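Local coordinates for dihydrodipicolinate synthase (Bacteroides thetaiotaomicron, PDB 4XKY), which probably catalyses an aldol-type condensation or cleavage through a Schiff base with pyruvate, as dihydrodipicolinate synthase or a related lyase, at residues S6-P11 / L218-Y223; G191-M196 / E239-I244; A212-E217 / C264-L269. All coordinates share one frame; numbering follows the deposited sequence.

Interaction 1: residues S6-P11 / L218-Y223. With ACT (acetate ion), chain E.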
loop_
_atom_site.group_PDB
_atom_site.type_symbol
_atom_site.label_atom_id
_atom_site.label_comp_id
_atom_site.label_asym_id
_atom_site.label_seq_id
_atom_site.Cartn_x
_atom_site.Cartn_y
_atom_site.Cartn_z
ATOM N N SER A 6 -29.285 -7.326 16.283
ATOM C CA SER A 6 -28.400 -6.976 17.403
ATOM C C SER A 6 -27.778 -8.182 18.088
ATOM O O SER A 6 -28.194 -9.319 17.877
ATOM C CB SER A 6 -29.178 -6.175 18.436
ATOM O OG SER A 6 -29.759 -5.050 17.809
ATOM N N GLY A 7 -26.780 -7.919 18.921
ATOM C CA GLY A 7 -26.129 -8.973 19.681
ATOM C C GLY A 7 -24.895 -9.596 19.057
ATOM O O GLY A 7 -24.092 -8.937 18.397
ATOM N N ILE A 8 -24.717 -10.875 19.337
ATOM C CA ILE A 8 -23.565 -11.610 18.907
ATOM C C ILE A 8 -24.003 -12.452 17.716
ATOM O O ILE A 8 -24.940 -13.228 17.816
ATOM C CB ILE A 8 -23.009 -12.505 20.031
ATOM C CG1 ILE A 8 -22.533 -11.677 21.228
ATOM C CG2 ILE A 8 -21.854 -13.341 19.495
ATOM C CD1 ILE A 8 -21.468 -10.646 20.895
ATOM N N ILE A 9 -23.332 -12.254 16.586
ATOM C CA ILE A 9 -23.619 -12.967 15.355
ATOM C C ILE A 9 -22.318 -13.604 14.878
ATOM O O ILE A 9 -21.599 -13.011 14.113
ATOM C CB ILE A 9 -24.143 -12.006 14.270
ATOM C CG1 ILE A 9 -25.454 -11.359 14.719
ATOM C CG2 ILE A 9 -24.337 -12.704 12.924
ATOM C CD1 ILE A 9 -25.287 -9.898 15.020
ATOM N N PRO A 10 -22.022 -14.824 15.341
ATOM C CA PRO A 10 -20.771 -15.472 14.993
ATOM C C PRO A 10 -20.659 -15.744 13.517
ATOM O O PRO A 10 -21.617 -16.245 12.911
ATOM C CB PRO A 10 -20.810 -16.799 15.749
ATOM C CG PRO A 10 -22.218 -16.982 16.170
ATOM C CD PRO A 10 -22.846 -15.641 16.245
ATOM N N PRO A 11 -19.502 -15.396 12.941
ATOM C CA PRO A 11 -19.110 -15.851 11.630
ATOM C C PRO A 11 -18.631 -17.292 11.773
ATOM O O PRO A 11 -17.506 -17.552 12.236
ATOM C CB PRO A 11 -17.963 -14.902 11.253
ATOM C CG PRO A 11 -17.325 -14.561 12.566
ATOM C CD PRO A 11 -18.394 -14.730 13.639
ATOM N N LEU A 218 -19.400 -16.204 26.712
ATOM C CA LEU A 218 -18.510 -15.119 27.061
ATOM C C LEU A 218 -18.824 -13.891 26.202
ATOM O O LEU A 218 -18.892 -12.787 26.722
ATOM C CB LEU A 218 -17.044 -15.524 26.879
ATOM C CG LEU A 218 -16.044 -14.365 26.770
ATOM C CD1 LEU A 218 -15.934 -13.604 28.078
ATOM C CD2 LEU A 218 -14.673 -14.888 26.380
ATOM N N TYR A 219 -19.010 -14.065 24.894
ATOM C CA TYR A 219 -19.181 -12.891 24.048
ATOM C C TYR A 219 -20.566 -12.279 24.223
ATOM O O TYR A 219 -20.721 -11.060 24.155
ATOM C CB TYR A 219 -18.899 -13.223 22.589
ATOM C CG TYR A 219 -17.450 -13.525 22.386
ATOM C CD1 TYR A 219 -16.558 -12.536 22.007
ATOM C CD2 TYR A 219 -16.959 -14.775 22.645
ATOM C CE1 TYR A 219 -15.218 -12.808 21.854
ATOM C CE2 TYR A 219 -15.614 -15.056 22.500
ATOM C CZ TYR A 219 -14.753 -14.064 22.106
ATOM O OH TYR A 219 -13.417 -14.341 21.945
ATOM N N VAL A 220 -21.570 -13.123 24.437
ATOM C CA VAL A 220 -22.922 -12.656 24.733
ATOM C C VAL A 220 -22.942 -11.878 26.039
ATOM O O VAL A 220 -23.567 -10.813 26.116
ATOM C CB VAL A 220 -23.923 -13.826 24.785
ATOM C CG1 VAL A 220 -25.261 -13.384 25.361
ATOM C CG2 VAL A 220 -24.127 -14.363 23.378
ATOM N N SER A 221 -22.248 -12.404 27.047
ATOM C CA SER A 221 -22.115 -11.700 28.323
ATOM C C SER A 221 -21.429 -10.360 28.188
ATOM O O SER A 221 -21.839 -9.397 28.822
ATOM C CB SER A 221 -21.363 -12.536 29.363
ATOM O OG SER A 221 -22.123 -13.670 29.708
ATOM N N LEU A 222 -20.380 -10.290 27.380
ATOM C CA LEU A 222 -19.690 -9.028 27.193
ATOM C C LEU A 222 -20.566 -8.038 26.420
ATOM O O LEU A 222 -20.633 -6.844 26.774
ATOM C CB LEU A 222 -18.339 -9.229 26.523
ATOM C CG LEU A 222 -17.480 -8.001 26.196
ATOM C CD1 LEU A 222 -17.363 -6.962 27.307
ATOM C CD2 LEU A 222 -16.096 -8.507 25.823
ATOM N N TYR A 223 -21.269 -8.534 25.405
ATOM C CA TYR A 223 -22.193 -7.690 24.655
ATOM C C TYR A 223 -23.230 -7.007 25.579
ATOM O O TYR A 223 -23.493 -5.791 25.457
ATOM C CB TYR A 223 -22.922 -8.475 23.559
ATOM C CG TYR A 223 -24.109 -7.706 23.013
ATOM C CD1 TYR A 223 -23.925 -6.660 22.104
ATOM C CD2 TYR A 223 -25.418 -7.991 23.436
ATOM C CE1 TYR A 223 -25.005 -5.937 21.608
ATOM C CE2 TYR A 223 -26.507 -7.267 22.948
ATOM C CZ TYR A 223 -26.297 -6.234 22.046
ATOM O OH TYR A 223 -27.369 -5.503 21.555
HETATM C C ACT E . -18.836 -20.449 26.695
HETATM O O ACT E . -19.653 -20.660 25.765
HETATM O OXT ACT E . -18.420 -19.301 26.949
HETATM C CH3 ACT E . -18.321 -21.579 27.554
#
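The ring of Y223 lies flat beneath the backbone of G7, with CA of G7 3.6 Å from the ring centroid and only 11° off the ring normal. This is a CH-pi contact with the alpha carbon placed over the middle of the face. At the backbone angles of G7 a CB would press against the carbonyl O of S6. Beyond G7 the phenol end reaches S6, whose CB is 3.7 Å from OH of Y223; OG of S6 is held instead by the carbonyl O of P4.

The I8 side chain and the Y223 ring pass each other running opposite ways, I8 coming down on the helix. CG1 stands beside the backbone N (chi1 -63°), and from there CD1 swings over the helix backbone, 3.4 Å from the carbonyl O of Y219 and 3.7 Å from CB of Y223. That carbonyl O also accepts the helix bond from N of Y223, at 2.9 Å. CG1 itself packs 3.8 Å from CG2 of V220, while CB of Y219 offers a further apolar surface before its ring turns off elsewhere.

The pair belongs to the (beta/alpha)8 barrel: strand 7-8 is the first strand, and helix 216-227 follows the last, 206-207. G7 bonds through its backbone to H205 and G207, and I9 to G207, while I8 and P10 bond to H40 and F43, which places this segment at the seam where the barrel closes. M196, at the start of helix 196-201, touches I8 as well.

Near the N-terminal end of the helix, N of L218 donates a hydrogen bond to OXT of an acetate ion, 3.3 Å long and bent to 147° at the hydrogen. The ion, probably a crystallisation additive, is also bound by N of E217.

Interaction 2: residues G191-M196 / E239-I244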
loop_
_atom_site.group_PDB
_atom_site.type_symbol
_atom_site.label_atom_id
_atom_site.label_comp_id
_atom_site.label_asym_id
_atom_site.label_seq_id
_atom_site.Cartn_x
_atom_site.Cartn_y
_atom_site.Cartn_z
ATOM N N GLY A 191 -16.933 -6.369 13.239
ATOM C CA GLY A 191 -16.384 -7.716 13.099
ATOM C C GLY A 191 -15.402 -8.049 14.195
ATOM O O GLY A 191 -15.596 -9.018 14.925
ATOM N N PRO A 192 -14.337 -7.249 14.316
ATOM C CA PRO A 192 -13.252 -7.639 15.194
ATOM C C PRO A 192 -13.653 -7.631 16.641
ATOM O O PRO A 192 -14.130 -6.614 17.133
ATOM C CB PRO A 192 -12.183 -6.583 14.914
ATOM C CG PRO A 192 -12.455 -6.187 13.515
ATOM C CD PRO A 192 -13.943 -6.136 13.442
ATOM N N GLU A 193 -13.444 -8.760 17.321
ATOM C CA GLU A 193 -13.982 -8.937 18.665
ATOM C C GLU A 193 -13.296 -8.079 19.708
ATOM O O GLU A 193 -13.903 -7.778 20.732
ATOM C CB GLU A 193 -13.994 -10.421 19.092
ATOM C CG GLU A 193 -12.634 -11.105 19.221
ATOM C CD GLU A 193 -12.678 -12.594 18.874
ATOM O OE1 GLU A 193 -12.084 -13.408 19.607
ATOM O OE2 GLU A 193 -13.305 -12.955 17.859
ATOM N N GLU A 194 -12.044 -7.680 19.448
ATOM C CA GLU A 194 -11.281 -6.904 20.417
ATOM C C GLU A 194 -11.908 -5.507 20.678
ATOM O O GLU A 194 -11.674 -4.902 21.708
ATOM C CB GLU A 194 -9.819 -6.796 19.966
ATOM C CG GLU A 194 -9.097 -8.156 19.878
ATOM C CD GLU A 194 -9.204 -8.814 18.522
ATOM O OE1 GLU A 194 -10.065 -8.398 17.690
ATOM O OE2 GLU A 194 -8.399 -9.740 18.285
ATOM N N ILE A 195 -12.743 -5.025 19.761
ATOM C CA ILE A 195 -13.335 -3.696 19.887
ATOM C C ILE A 195 -14.869 -3.721 19.914
ATOM O O ILE A 195 -15.518 -2.682 19.721
ATOM C CB ILE A 195 -12.885 -2.782 18.735
ATOM C CG1 ILE A 195 -13.198 -3.414 17.371
ATOM C CG2 ILE A 195 -11.419 -2.459 18.895
ATOM C CD1 ILE A 195 -13.080 -2.457 16.196
ATOM N N MET A 196 -15.432 -4.900 20.145
ATOM C CA MET A 196 -16.879 -5.049 20.236
ATOM C C MET A 196 -17.409 -4.295 21.433
ATOM O O MET A 196 -18.404 -3.578 21.324
ATOM C CB MET A 196 -17.262 -6.525 20.361
ATOM C CG MET A 196 -18.754 -6.821 20.413
ATOM S SD MET A 196 -19.391 -6.989 22.110
ATOM C CE MET A 196 -18.647 -8.519 22.663
ATOM N N GLU A 239 -10.865 -8.453 29.447
ATOM C CA GLU A 239 -9.553 -9.045 29.714
ATOM C C GLU A 239 -9.489 -10.484 29.209
ATOM O O GLU A 239 -8.457 -10.908 28.683
ATOM C CB GLU A 239 -9.171 -8.985 31.201
ATOM C CG GLU A 239 -7.857 -9.722 31.524
ATOM C CD GLU A 239 -7.173 -9.283 32.821
ATOM O OE1 GLU A 239 -7.845 -8.739 33.720
ATOM O OE2 GLU A 239 -5.945 -9.501 32.955
ATOM N N LYS A 240 -10.581 -11.229 29.370
ATOM C CA LYS A 240 -10.648 -12.594 28.850
ATOM C C LYS A 240 -10.634 -12.590 27.317
ATOM O O LYS A 240 -9.882 -13.345 26.695
ATOM C CB LYS A 240 -11.902 -13.317 29.349
ATOM C CG LYS A 240 -11.886 -13.676 30.826
ATOM C CD LYS A 240 -13.087 -14.562 31.143
ATOM C CE LYS A 240 -13.528 -14.479 32.596
ATOM N NZ LYS A 240 -12.657 -15.323 33.457
ATOM N N VAL A 241 -11.476 -11.759 26.705
ATOM C CA VAL A 241 -11.419 -11.595 25.261
ATOM C C VAL A 241 -10.008 -11.228 24.816
ATOM O O VAL A 241 -9.516 -11.803 23.851
ATOM C CB VAL A 241 -12.448 -10.576 24.746
ATOM C CG1 VAL A 241 -12.211 -10.246 23.279
ATOM C CG2 VAL A 241 -13.843 -11.157 24.890
ATOM N N MET A 242 -9.320 -10.320 25.516
ATOM C CA MET A 242 -7.979 -9.937 25.034
ATOM C C MET A 242 -6.950 -11.049 25.248
ATOM O O MET A 242 -6.003 -11.175 24.471
ATOM C CB MET A 242 -7.499 -8.591 25.587
ATOM C CG MET A 242 -8.271 -7.366 25.088
ATOM S SD MET A 242 -8.607 -7.240 23.306
ATOM C CE MET A 242 -6.916 -7.218 22.699
ATOM N N GLN A 243 -7.158 -11.887 26.255
ATOM C CA GLN A 243 -6.300 -13.048 26.453
ATOM C C GLN A 243 -6.464 -14.089 25.325
ATOM O O GLN A 243 -5.488 -14.654 24.844
ATOM C CB GLN A 243 -6.585 -13.690 27.814
ATOM C CG GLN A 243 -5.522 -14.710 28.191
ATOM C CD GLN A 243 -5.798 -15.376 29.515
ATOM O OE1 GLN A 243 -6.564 -14.879 30.309
ATOM N NE2 GLN A 243 -5.189 -16.524 29.741
ATOM N N ILE A 244 -7.703 -14.338 24.919
ATOM C CA ILE A 244 -7.992 -15.255 23.811
ATOM C C ILE A 244 -7.271 -14.742 22.579
ATOM O O ILE A 244 -6.546 -15.479 21.907
ATOM C CB ILE A 244 -9.505 -15.330 23.544
ATOM C CG1 ILE A 244 -10.191 -16.125 24.644
ATOM C CG2 ILE A 244 -9.794 -15.964 22.199
ATOM C CD1 ILE A 244 -11.651 -15.789 24.773
#
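The carboxylate of E193, which comes down beside helix 231-247, is gripped through both oxygens: OE1 meets the hydroxyls of Y249 and, weakly, Y219, while OE2 accepts the backbone N-H of G211. These bonds fix how the buried group is turned. Its chain reaches them because CG takes the position flanked by both backbone neighbours of CA (chi1 64°), with a second bend at chi2. Against the helix, E193 uses carbon: CG lies 4.2 Å from CG1 of V241, the two side chains meeting at a slant, and the same methyl is 3.9 Å from the carbonyl O of E193. Past V241, CG2 of I244 stands 4.3 Å from OE1 of E193.

Residues 193-194 form a short 3-10 turn in the loop that leaves barrel strand 187-190 and leads into helix 196-201. Helix 231-247, beyond the last barrel strand, thus packs on a loop rather than on a strand. The side chain of E193 is about 7 Å from that of T48, a predicted pyruvate-binding residue.

M242 lies athwart the stem of E194, nearly perpendicular to it. SD of M242 rests 3.6 Å from CB of E194, and CE is 3.7 Å from CG of E194; bends at chi2 and chi3 fold the thioether across the glutamate stem. The far end of E194 bonds through OE2 to OG of S245, and M242 also packs on an aromatic side chain of a neighbouring subunit.

Interaction 3: residues A212-E217 / C264-L269. With ACT (acetate ion), chain E.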
loop_
_atom_site.group_PDB
_atom_site.type_symbol
_atom_site.label_atom_id
_atom_site.label_comp_id
_atom_site.label_asym_id
_atom_site.label_seq_id
_atom_site.Cartn_x
_atom_site.Cartn_y
_atom_site.Cartn_z
ATOM N N ALA A 212 -16.690 -16.294 19.162
ATOM C CA ALA A 212 -17.960 -16.822 19.670
ATOM C C ALA A 212 -18.200 -18.254 19.171
ATOM O O ALA A 212 -19.024 -18.969 19.738
ATOM C CB ALA A 212 -19.129 -15.907 19.324
ATOM N N ASN A 213 -17.502 -18.676 18.116
ATOM C CA ASN A 213 -17.510 -20.097 17.748
ATOM C C ASN A 213 -17.109 -20.973 18.966
ATOM O O ASN A 213 -17.664 -22.037 19.170
ATOM C CB ASN A 213 -16.570 -20.388 16.569
ATOM C CG ASN A 213 -17.145 -19.962 15.191
ATOM O OD1 ASN A 213 -17.853 -20.717 14.549
ATOM N ND2 ASN A 213 -16.773 -18.789 14.721
ATOM N N MET A 214 -16.128 -20.527 19.752
ATOM C CA MET A 214 -15.576 -21.333 20.848
ATOM C C MET A 214 -16.377 -21.116 22.133
ATOM O O MET A 214 -16.737 -22.085 22.793
ATOM C CB MET A 214 -14.113 -20.972 21.167
ATOM C CG MET A 214 -13.086 -21.162 20.049
ATOM S SD MET A 214 -11.430 -20.625 20.555
ATOM C CE MET A 214 -11.543 -18.842 20.501
ATOM N N PHE A 215 -16.641 -19.844 22.462
ATOM C CA PHE A 215 -17.185 -19.433 23.771
ATOM C C PHE A 215 -18.318 -18.441 23.574
ATOM O O PHE A 215 -18.160 -17.266 23.861
ATOM C CB PHE A 215 -16.088 -18.772 24.641
ATOM C CG PHE A 215 -14.845 -19.610 24.779
ATOM C CD1 PHE A 215 -14.908 -20.860 25.375
ATOM C CD2 PHE A 215 -13.622 -19.148 24.312
ATOM C CE1 PHE A 215 -13.778 -21.643 25.491
ATOM C CE2 PHE A 215 -12.497 -19.924 24.405
ATOM C CZ PHE A 215 -12.572 -21.173 25.003
ATOM N N PRO A 216 -19.466 -18.905 23.060
ATOM C CA PRO A 216 -20.557 -17.966 22.760
ATOM C C PRO A 216 -21.020 -17.203 24.000
ATOM O O PRO A 216 -21.303 -16.009 23.925
ATOM C CB PRO A 216 -21.682 -18.870 22.242
ATOM C CG PRO A 216 -21.248 -20.271 22.538
ATOM C CD PRO A 216 -19.760 -20.261 22.581
ATOM N N GLU A 217 -21.066 -17.874 25.142
ATOM C CA GLU A 217 -21.563 -17.223 26.359
ATOM C C GLU A 217 -20.719 -16.059 26.810
ATOM O O GLU A 217 -21.251 -15.070 27.293
ATOM C CB GLU A 217 -21.691 -18.223 27.508
ATOM C CG GLU A 217 -22.788 -19.223 27.211
ATOM C CD GLU A 217 -22.999 -20.263 28.289
ATOM O OE1 GLU A 217 -22.265 -20.255 29.309
ATOM O OE2 GLU A 217 -23.920 -21.090 28.106
ATOM N N CYS A 264 -8.204 -25.166 15.441
ATOM C CA CYS A 264 -7.513 -26.073 16.347
ATOM C C CYS A 264 -8.261 -26.127 17.704
ATOM O O CYS A 264 -8.595 -27.216 18.227
ATOM C CB CYS A 264 -6.080 -25.608 16.535
ATOM S SG CYS A 264 -5.106 -26.751 17.503
ATOM N N ALA A 265 -8.565 -24.945 18.239
ATOM C CA ALA A 265 -9.273 -24.861 19.512
ATOM C C ALA A 265 -10.631 -25.549 19.448
ATOM O O ALA A 265 -10.965 -26.265 20.387
ATOM C CB ALA A 265 -9.453 -23.429 19.960
ATOM N N LEU A 266 -11.384 -25.326 18.365
ATOM C CA LEU A 266 -12.691 -25.969 18.162
ATOM C C LEU A 266 -12.597 -27.502 18.216
ATOM O O LEU A 266 -13.465 -28.164 18.802
ATOM C CB LEU A 266 -13.382 -25.502 16.867
ATOM C CG LEU A 266 -13.866 -24.040 16.875
ATOM C CD1 LEU A 266 -14.358 -23.612 15.504
ATOM C CD2 LEU A 266 -14.951 -23.725 17.897
ATOM N N SER A 267 -11.529 -28.039 17.639
ATOM C CA SER A 267 -11.273 -29.469 17.653
ATOM C C SER A 267 -10.927 -29.988 19.061
ATOM O O SER A 267 -11.467 -31.001 19.510
ATOM C CB SER A 267 -10.161 -29.823 16.664
ATOM O OG SER A 267 -9.665 -31.100 16.965
ATOM N N LEU A 268 -10.050 -29.262 19.751
ATOM C CA LEU A 268 -9.652 -29.608 21.107
ATOM C C LEU A 268 -10.836 -29.516 22.052
ATOM O O LEU A 268 -10.957 -30.290 22.983
ATOM C CB LEU A 268 -8.531 -28.690 21.576
ATOM C CG LEU A 268 -7.157 -29.021 20.995
ATOM C CD1 LEU A 268 -6.239 -27.845 21.206
ATOM C CD2 LEU A 268 -6.590 -30.281 21.646
ATOM N N LEU A 269 -11.742 -28.594 21.768
ATOM C CA LEU A 269 -12.987 -28.502 22.525
ATOM C C LEU A 269 -14.054 -29.568 22.201
ATOM O O LEU A 269 -15.096 -29.557 22.831
ATOM C CB LEU A 269 -13.565 -27.098 22.364
ATOM C CG LEU A 269 -12.736 -25.991 23.008
ATOM C CD1 LEU A 269 -13.196 -24.664 22.452
ATOM C CD2 LEU A 269 -12.873 -25.978 24.518
HETATM C C ACT E . -18.836 -20.449 26.695
HETATM O O ACT E . -19.653 -20.660 25.765
HETATM O OXT ACT E . -18.420 -19.301 26.949
HETATM C CH3 ACT E . -18.321 -21.579 27.554
#
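L266 is wedged against N213 and M214, the side chains of L266 and M214 running almost perpendicular. On this tight side CD2 of L266 reaches in to 3.4 Å from the carbonyl O of N213 and 3.8 Å from CG of M214. CB of N213 lies 3.9 Å from the same methyl, CD2 of L266. The M214 chain is extended as far as SD (chi2 177°), which carries the sulfur out to 3.5 Å from CB of A265. Apart from that carbonyl O, the touching atoms are carbon and sulfur; the polar end of N213 turns to other partners, ND2 binding the carbonyl O atoms of G210 and P11, and its side chain lies about 4 Å from that of T48, predicted to bind pyruvate.

Toward the partly exposed side the packing is looser. L269, just past the end of its helix, puts CD1 4.0 Å from CB of M214 and 4.3 Å from CE1 of F215. The F215 ring has CB of M214 over one face, offset toward the rim, and the methyl of an acetate ion at its edge. That ion accepts a hydrogen bond from N of E217 to its O, 3.2 Å long and fairly straight at 161°, in the first turn of helix 216-227.

The contact thus joins the loop after the last barrel strand, 206-207, to the end of helix 257-268, in the helical extension that follows the barrel. Around it, H33 of helix 24-36 bonds to the carbonyl O of M214, I244 of helix 231-247 packs on M214 and F215, and L295 of helix 285-298 touches F215.

From the N terminus, interaction 1 closes the longest loop, bringing residues 6-11 to 218-223 across nearly the whole barrel. Interaction 2 begins inside that loop, at 191-196, and ends beyond it at 239-244; interaction 3 begins at 212-217, inside both, and ends later still, at 264-269. All three therefore cross and none is nested. They meet around helix 216-227: I8 packs on A212, linking interactions 1 and 3, while L222 packs on V241, linking 1 and 2. Interaction 1 ties the barrel seam to its last helix, while interactions 2 and 3 tie the loops after strands 187-190 and 206-207 to the C-terminal helices.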